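Local structure of RNA-dependent RNA Polymerase (Bombyx mori cytoplasmic polyhedrosis virus, 6TZ0) at residues I75-Y86 / Y101-L112. The protein synthesises viral RNA from an RNA template, serving both transcription of plus strands and replication of the double-stranded genome. Residues are numbered along the deposited sequence; the frame is centred on the assembly and turned at random.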
ATOM      1  N   ILE A  75     -21.006  28.967 -16.859  1.00 46.81           N
ATOM      2  CA  ILE A  75     -21.626  27.652 -16.776  1.00 46.81           C
ATOM      3  C   ILE A  75     -22.726  27.493 -17.815  1.00 46.81           C
ATOM      4  O   ILE A  75     -22.801  26.475 -18.506  1.00 46.81           O
ATOM      5  CB  ILE A  75     -22.149  27.414 -15.344  1.00 46.81           C
ATOM      6  CG1 ILE A  75     -20.995  27.487 -14.344  1.00 46.81           C
ATOM      7  CG2 ILE A  75     -22.847  26.072 -15.230  1.00 46.81           C
ATOM      8  CD1 ILE A  75     -19.934  26.443 -14.570  1.00 46.81           C
ATOM      9  N   THR A  76     -23.594  28.499 -17.948  1.00 48.42           N
ATOM     10  CA  THR A  76     -24.660  28.427 -18.943  1.00 48.42           C
ATOM     11  C   THR A  76     -24.126  28.680 -20.347  1.00 48.42           C
ATOM     12  O   THR A  76     -24.609  28.081 -21.313  1.00 48.42           O
ATOM     13  CB  THR A  76     -25.767  29.423 -18.608  1.00 48.42           C
ATOM     14  OG1 THR A  76     -25.229  30.749 -18.597  1.00 48.42           O
ATOM     15  CG2 THR A  76     -26.363  29.120 -17.249  1.00 48.42           C
ATOM     16  N   ASN A  77     -23.131  29.560 -20.479  1.00 48.39           N
ATOM     17  CA  ASN A  77     -22.493  29.872 -21.756  1.00 48.39           C
ATOM     18  C   ASN A  77     -21.022  29.498 -21.640  1.00 48.39           C
ATOM     19  O   ASN A  77     -20.181  30.355 -21.325  1.00 48.39           O
ATOM     20  CB  ASN A  77     -22.651  31.347 -22.109  1.00 48.39           C
ATOM     21  CG  ASN A  77     -24.089  31.738 -22.319  1.00 48.39           C
ATOM     22  OD1 ASN A  77     -24.852  31.019 -22.962  1.00 48.39           O
ATOM     23  ND2 ASN A  77     -24.477  32.875 -21.760  1.00 48.39           N
ATOM     24  N   PRO A  78     -20.672  28.237 -21.881  1.00 45.53           N
ATOM     25  CA  PRO A  78     -19.284  27.810 -21.695  1.00 45.53           C
ATOM     26  C   PRO A  78     -18.386  28.333 -22.802  1.00 45.53           C
ATOM     27  O   PRO A  78     -18.827  28.578 -23.927  1.00 45.53           O
ATOM     28  CB  PRO A  78     -19.376  26.281 -21.744  1.00 45.53           C
ATOM     29  CG  PRO A  78     -20.805  25.970 -21.521  1.00 45.53           C
ATOM     30  CD  PRO A  78     -21.550  27.091 -22.149  1.00 45.53           C
ATOM     31  N   LYS A  79     -17.109  28.494 -22.473  1.00 44.53           N
ATOM     32  CA  LYS A  79     -16.144  28.931 -23.463  1.00 44.53           C
ATOM     33  C   LYS A  79     -15.844  27.799 -24.441  1.00 44.53           C
ATOM     34  O   LYS A  79     -16.203  26.639 -24.228  1.00 44.53           O
ATOM     35  CB  LYS A  79     -14.842  29.379 -22.808  1.00 44.53           C
ATOM     36  CG  LYS A  79     -14.036  28.222 -22.260  1.00 44.53           C
ATOM     37  CD  LYS A  79     -12.696  28.666 -21.736  1.00 44.53           C
ATOM     38  CE  LYS A  79     -11.877  27.465 -21.312  1.00 44.53           C
ATOM     39  NZ  LYS A  79     -10.533  27.847 -20.813  1.00 44.53           N
ATOM     40  N   GLU A  80     -15.166  28.145 -25.522  1.00 46.37           N
ATOM     41  CA  GLU A  80     -14.739  27.113 -26.445  1.00 46.37           C
ATOM     42  C   GLU A  80     -13.431  26.510 -25.949  1.00 46.37           C
ATOM     43  O   GLU A  80     -12.728  27.096 -25.122  1.00 46.37           O
ATOM     44  CB  GLU A  80     -14.588  27.689 -27.850  1.00 46.37           C
ATOM     45  CG  GLU A  80     -15.864  28.347 -28.345  1.00 46.37           C
ATOM     46  CD  GLU A  80     -17.005  27.370 -28.534  1.00 46.37           C
ATOM     47  OE1 GLU A  80     -16.757  26.248 -29.007  1.00 46.37           O
ATOM     48  OE2 GLU A  80     -18.152  27.718 -28.189  1.00 46.37           O
ATOM     49  N   TYR A  81     -13.122  25.315 -26.445  1.00 45.76           N
ATOM     50  CA  TYR A  81     -11.937  24.593 -25.994  1.00 45.76           C
ATOM     51  C   TYR A  81     -10.660  25.311 -26.408  1.00 45.76           C
ATOM     52  O   TYR A  81     -10.468  25.645 -27.580  1.00 45.76           O
ATOM     53  CB  TYR A  81     -11.942  23.170 -26.544  1.00 45.76           C
ATOM     54  CG  TYR A  81     -10.656  22.432 -26.278  1.00 45.76           C
ATOM     55  CD1 TYR A  81     -10.349  21.958 -25.011  1.00 45.76           C
ATOM     56  CD2 TYR A  81      -9.742  22.218 -27.303  1.00 45.76           C
ATOM     57  CE1 TYR A  81      -9.165  21.296 -24.775  1.00 45.76           C
ATOM     58  CE2 TYR A  81      -8.565  21.569 -27.074  1.00 45.76           C
ATOM     59  CZ  TYR A  81      -8.282  21.107 -25.816  1.00 45.76           C
ATOM     60  OH  TYR A  81      -7.095  20.457 -25.613  1.00 45.76           O
ATOM     61  N   ASP A  82      -9.783  25.539 -25.435  1.00 46.73           N
ATOM     62  CA  ASP A  82      -8.514  26.209 -25.654  1.00 46.73           C
ATOM     63  C   ASP A  82      -7.404  25.180 -25.527  1.00 46.73           C
ATOM     64  O   ASP A  82      -7.219  24.618 -24.439  1.00 46.73           O
ATOM     65  CB  ASP A  82      -8.329  27.333 -24.637  1.00 46.73           C
ATOM     66  CG  ASP A  82      -7.198  28.281 -24.991  1.00 46.73           C
ATOM     67  OD1 ASP A  82      -6.523  28.085 -26.020  1.00 46.73           O
ATOM     68  OD2 ASP A  82      -6.980  29.241 -24.227  1.00 46.73           O
ATOM     69  N   PRO A  83      -6.647  24.899 -26.591  1.00 45.68           N
ATOM     70  CA  PRO A  83      -5.602  23.868 -26.502  1.00 45.68           C
ATOM     71  C   PRO A  83      -4.393  24.270 -25.671  1.00 45.68           C
ATOM     72  O   PRO A  83      -3.548  23.410 -25.399  1.00 45.68           O
ATOM     73  CB  PRO A  83      -5.211  23.641 -27.965  1.00 45.68           C
ATOM     74  CG  PRO A  83      -5.544  24.919 -28.637  1.00 45.68           C
ATOM     75  CD  PRO A  83      -6.766  25.444 -27.954  1.00 45.68           C
ATOM     76  N   SER A  84      -4.276  25.528 -25.258  1.00 45.88           N
ATOM     77  CA  SER A  84      -3.197  25.944 -24.376  1.00 45.88           C
ATOM     78  C   SER A  84      -3.538  25.757 -22.905  1.00 45.88           C
ATOM     79  O   SER A  84      -2.739  26.143 -22.050  1.00 45.88           O
ATOM     80  CB  SER A  84      -2.823  27.405 -24.633  1.00 45.88           C
ATOM     81  OG  SER A  84      -3.861  28.275 -24.228  1.00 45.88           O
ATOM     82  N   ASP A  85      -4.705  25.190 -22.589  1.00 46.21           N
ATOM     83  CA  ASP A  85      -4.978  24.787 -21.217  1.00 46.21           C
ATOM     84  C   ASP A  85      -4.209  23.536 -20.834  1.00 46.21           C
ATOM     85  O   ASP A  85      -3.977  23.303 -19.644  1.00 46.21           O
ATOM     86  CB  ASP A  85      -6.470  24.532 -21.003  1.00 46.21           C
ATOM     87  CG  ASP A  85      -7.300  25.789 -21.087  1.00 46.21           C
ATOM     88  OD1 ASP A  85      -6.768  26.885 -20.825  1.00 46.21           O
ATOM     89  OD2 ASP A  85      -8.499  25.674 -21.401  1.00 46.21           O
ATOM     90  N   TYR A  86      -3.813  22.728 -21.810  1.00 43.21           N
ATOM     91  CA  TYR A  86      -3.029  21.519 -21.572  1.00 43.21           C
ATOM     92  C   TYR A  86      -1.795  21.544 -22.464  1.00 43.21           C
ATOM     93  O   TYR A  86      -1.726  20.825 -23.466  1.00 43.21           O
ATOM     94  CB  TYR A  86      -3.880  20.278 -21.833  1.00 43.21           C
ATOM     95  CG  TYR A  86      -5.097  20.203 -20.940  1.00 43.21           C
ATOM     96  CD1 TYR A  86      -4.998  19.748 -19.635  1.00 43.21           C
ATOM     97  CD2 TYR A  86      -6.341  20.608 -21.401  1.00 43.21           C
ATOM     98  CE1 TYR A  86      -6.104  19.692 -18.817  1.00 43.21           C
ATOM     99  CE2 TYR A  86      -7.453  20.553 -20.592  1.00 43.21           C
ATOM    100  CZ  TYR A  86      -7.330  20.095 -19.302  1.00 43.21           C
ATOM    101  OH  TYR A  86      -8.437  20.033 -18.489  1.00 43.21           O
ATOM    102  N   TYR A 101      -3.300  23.633 -15.105  1.00 44.31           N
ATOM    103  CA  TYR A 101      -4.447  22.785 -14.826  1.00 44.31           C
ATOM    104  C   TYR A 101      -4.023  21.326 -14.791  1.00 44.31           C
ATOM    105  O   TYR A 101      -3.312  20.860 -15.685  1.00 44.31           O
ATOM    106  CB  TYR A 101      -5.539  22.997 -15.873  1.00 44.31           C
ATOM    107  CG  TYR A 101      -6.020  24.420 -15.908  1.00 44.31           C
ATOM    108  CD1 TYR A 101      -6.865  24.907 -14.924  1.00 44.31           C
ATOM    109  CD2 TYR A 101      -5.620  25.281 -16.919  1.00 44.31           C
ATOM    110  CE1 TYR A 101      -7.299  26.210 -14.946  1.00 44.31           C
ATOM    111  CE2 TYR A 101      -6.046  26.583 -16.949  1.00 44.31           C
ATOM    112  CZ  TYR A 101      -6.887  27.043 -15.960  1.00 44.31           C
ATOM    113  OH  TYR A 101      -7.329  28.342 -15.977  1.00 44.31           O
ATOM    114  N   ASP A 102      -4.463  20.616 -13.757  1.00 43.92           N
ATOM    115  CA  ASP A 102      -4.288  19.177 -13.665  1.00 43.92           C
ATOM    116  C   ASP A 102      -5.601  18.432 -13.794  1.00 43.92           C
ATOM    117  O   ASP A 102      -5.610  17.199 -13.745  1.00 43.92           O
ATOM    118  CB  ASP A 102      -3.624  18.801 -12.338  1.00 43.92           C
ATOM    119  CG  ASP A 102      -2.193  19.262 -12.252  1.00 43.92           C
ATOM    120  OD1 ASP A 102      -1.546  19.386 -13.308  1.00 43.92           O
ATOM    121  OD2 ASP A 102      -1.707  19.491 -11.129  1.00 43.92           O
ATOM    122  N   TYR A 103      -6.713  19.146 -13.942  1.00 43.16           N
ATOM    123  CA  TYR A 103      -8.030  18.540 -13.930  1.00 43.16           C
ATOM    124  C   TYR A 103      -8.841  19.111 -15.085  1.00 43.16           C
ATOM    125  O   TYR A 103      -8.327  19.860 -15.920  1.00 43.16           O
ATOM    126  CB  TYR A 103      -8.694  18.743 -12.562  1.00 43.16           C
ATOM    127  CG  TYR A 103      -8.034  17.942 -11.453  1.00 43.16           C
ATOM    128  CD1 TYR A 103      -8.413  16.637 -11.196  1.00 43.16           C
ATOM    129  CD2 TYR A 103      -7.006  18.481 -10.696  1.00 43.16           C
ATOM    130  CE1 TYR A 103      -7.811  15.899 -10.208  1.00 43.16           C
ATOM    131  CE2 TYR A 103      -6.386  17.746  -9.708  1.00 43.16           C
ATOM    132  CZ  TYR A 103      -6.796  16.454  -9.470  1.00 43.16           C
ATOM    133  OH  TYR A 103      -6.198  15.709  -8.486  1.00 43.16           O
ATOM    134  N   LEU A 104     -10.119  18.748 -15.136  1.00 43.27           N
ATOM    135  CA  LEU A 104     -10.979  19.077 -16.268  1.00 43.27           C
ATOM    136  C   LEU A 104     -11.380  20.546 -16.209  1.00 43.27           C
ATOM    137  O   LEU A 104     -12.103  20.966 -15.300  1.00 43.27           O
ATOM    138  CB  LEU A 104     -12.198  18.156 -16.264  1.00 43.27           C
ATOM    139  CG  LEU A 104     -13.178  18.007 -17.433  1.00 43.27           C
ATOM    140  CD1 LEU A 104     -14.309  18.975 -17.326  1.00 43.27           C
ATOM    141  CD2 LEU A 104     -12.468  18.228 -18.752  1.00 43.27           C
ATOM    142  N   VAL A 105     -10.899  21.324 -17.173  1.00 43.03           N
ATOM    143  CA  VAL A 105     -11.294  22.719 -17.332  1.00 43.03           C
ATOM    144  C   VAL A 105     -12.717  22.757 -17.881  1.00 43.03           C
ATOM    145  O   VAL A 105     -13.153  21.835 -18.573  1.00 43.03           O
ATOM    146  CB  VAL A 105     -10.280  23.430 -18.256  1.00 43.03           C
ATOM    147  CG1 VAL A 105     -10.540  24.919 -18.398  1.00 43.03           C
ATOM    148  CG2 VAL A 105      -8.886  23.217 -17.744  1.00 43.03           C
ATOM    149  N   THR A 106     -13.472  23.794 -17.528  1.00 43.90           N
ATOM    150  CA  THR A 106     -14.843  23.943 -18.003  1.00 43.90           C
ATOM    151  C   THR A 106     -14.853  24.543 -19.407  1.00 43.90           C
ATOM    152  O   THR A 106     -14.282  25.614 -19.633  1.00 43.90           O
ATOM    153  CB  THR A 106     -15.636  24.815 -17.036  1.00 43.90           C
ATOM    154  OG1 THR A 106     -15.599  24.224 -15.735  1.00 43.90           O
ATOM    155  CG2 THR A 106     -17.074  24.921 -17.476  1.00 43.90           C
ATOM    156  N   PHE A 107     -15.498  23.849 -20.344  1.00 44.34           N
ATOM    157  CA  PHE A 107     -15.685  24.334 -21.706  1.00 44.34           C
ATOM    158  C   PHE A 107     -16.944  23.690 -22.277  1.00 44.34           C
ATOM    159  O   PHE A 107     -17.591  22.870 -21.626  1.00 44.34           O
ATOM    160  CB  PHE A 107     -14.441  24.074 -22.573  1.00 44.34           C
ATOM    161  CG  PHE A 107     -13.992  22.636 -22.598  1.00 44.34           C
ATOM    162  CD1 PHE A 107     -14.478  21.754 -23.540  1.00 44.34           C
ATOM    163  CD2 PHE A 107     -13.059  22.179 -21.690  1.00 44.34           C
ATOM    164  CE1 PHE A 107     -14.061  20.445 -23.558  1.00 44.34           C
ATOM    165  CE2 PHE A 107     -12.643  20.868 -21.701  1.00 44.34           C
ATOM    166  CZ  PHE A 107     -13.147  20.002 -22.637  1.00 44.34           C
ATOM    167  N   ARG A 108     -17.298  24.080 -23.498  1.00 45.67           N
ATOM    168  CA  ARG A 108     -18.477  23.532 -24.157  1.00 45.67           C
ATOM    169  C   ARG A 108     -18.178  22.135 -24.683  1.00 45.67           C
ATOM    170  O   ARG A 108     -17.126  21.896 -25.276  1.00 45.67           O
ATOM    171  CB  ARG A 108     -18.925  24.454 -25.290  1.00 45.67           C
ATOM    172  CG  ARG A 108     -20.199  24.016 -25.989  1.00 45.67           C
ATOM    173  CD  ARG A 108     -20.638  25.016 -27.035  1.00 45.67           C
ATOM    174  NE  ARG A 108     -19.659  25.157 -28.106  1.00 45.67           N
ATOM    175  CZ  ARG A 108     -19.605  24.382 -29.182  1.00 45.67           C
ATOM    176  NH1 ARG A 108     -20.481  23.405 -29.352  1.00 45.67           N
ATOM    177  NH2 ARG A 108     -18.672  24.593 -30.094  1.00 45.67           N
ATOM    178  N   ALA A 109     -19.117  21.210 -24.462  1.00 46.33           N
ATOM    179  CA  ALA A 109     -18.849  19.784 -24.643  1.00 46.33           C
ATOM    180  C   ALA A 109     -18.637  19.400 -26.104  1.00 46.33           C
ATOM    181  O   ALA A 109     -17.989  18.386 -26.385  1.00 46.33           O
ATOM    182  CB  ALA A 109     -19.992  18.965 -24.049  1.00 46.33           C
ATOM    183  N   GLY A 110     -19.168  20.175 -27.040  1.00 47.01           N
ATOM    184  CA  GLY A 110     -18.925  19.927 -28.442  1.00 47.01           C
ATOM    185  C   GLY A 110     -17.741  20.660 -29.021  1.00 47.01           C
ATOM    186  O   GLY A 110     -17.444  20.504 -30.206  1.00 47.01           O
ATOM    187  N   SER A 111     -17.044  21.456 -28.213  1.00 47.08           N
ATOM    188  CA  SER A 111     -15.940  22.265 -28.702  1.00 47.08           C
ATOM    189  C   SER A 111     -14.647  21.479 -28.843  1.00 47.08           C
ATOM    190  O   SER A 111     -13.696  21.982 -29.450  1.00 47.08           O
ATOM    191  CB  SER A 111     -15.707  23.445 -27.764  1.00 47.08           C
ATOM    192  OG  SER A 111     -14.628  24.235 -28.215  1.00 47.08           O
ATOM    193  N   LEU A 112     -14.586  20.271 -28.296  1.00 48.66           N
ATOM    194  CA  LEU A 112     -13.379  19.456 -28.337  1.00 48.66           C
ATOM    195  C   LEU A 112     -13.432  18.576 -29.579  1.00 48.66           C
ATOM    196  O   LEU A 112     -14.286  17.692 -29.687  1.00 48.66           O
ATOM    197  CB  LEU A 112     -13.257  18.625 -27.064  1.00 48.66           C
ATOM    198  CG  LEU A 112     -11.986  17.796 -26.903  1.00 48.66           C
ATOM    199  CD1 LEU A 112     -10.774  18.693 -26.885  1.00 48.66           C
ATOM    200  CD2 LEU A 112     -12.061  16.984 -25.634  1.00 48.66           C
TER
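Residues 75-86 run from the last turn of helix 73-76 into a loop, and they share with the irregular run 101-112 one direct backbone hydrogen bond, Arg108 N to Lys79 O (2.9 Å); their contact illustrates how two loops can be joined mainly through side chains. At the polar end, Arg108 reaches Glu80 side-on: NE donates to the syn lone pair of OE2 (3.0 Å) and NH2 to OE1 (2.8 Å), with the carboxylate and guanidinium planes 40° apart. Bending at chi2 (-66°) turns the Glu80 chain back toward the other loop. The Ser111 hydroxyl, at the close of a type I beta turn begun by Arg108, gives its proton to Glu80 OE1 from above the carboxylate plane while OG accepts an almost straight hydrogen bond from Tyr81 N (2.6 Å). Beyond this relay the surface becomes aromatic. Leu112 CD1 sits over the centre of one Tyr81 face, a CH-pi contact 3.4 Å from the centroid, and the ring directs its CD1 edge onto the Phe107 face in a T-shaped pair with planes at 66°; helix 121-134 packs against all three residues. Nearby, the extended Lys79 chain runs past Thr106 O and Val105 CG1 to a salt bridge with Asp85 OD2. Further along, Tyr86 OH donates to Tyr103 O (2.6 Å), with Val105 CG2 against its ring and hydroxyl, whereas Tyr101 lays a ring edge near Asp85 O and sends its own hydroxyl to Asp240. The Tyr103 side chain, directed away from 75-86, lies close to Arg485, which binds UTP in another structure of this protein. Held by two Arg108 nitrogens and by Ser111, the Glu80 carboxylate is probably stabilised in its charged form, and its hydrogen bonds probably help hold the 108-111 turn against residues 77-81.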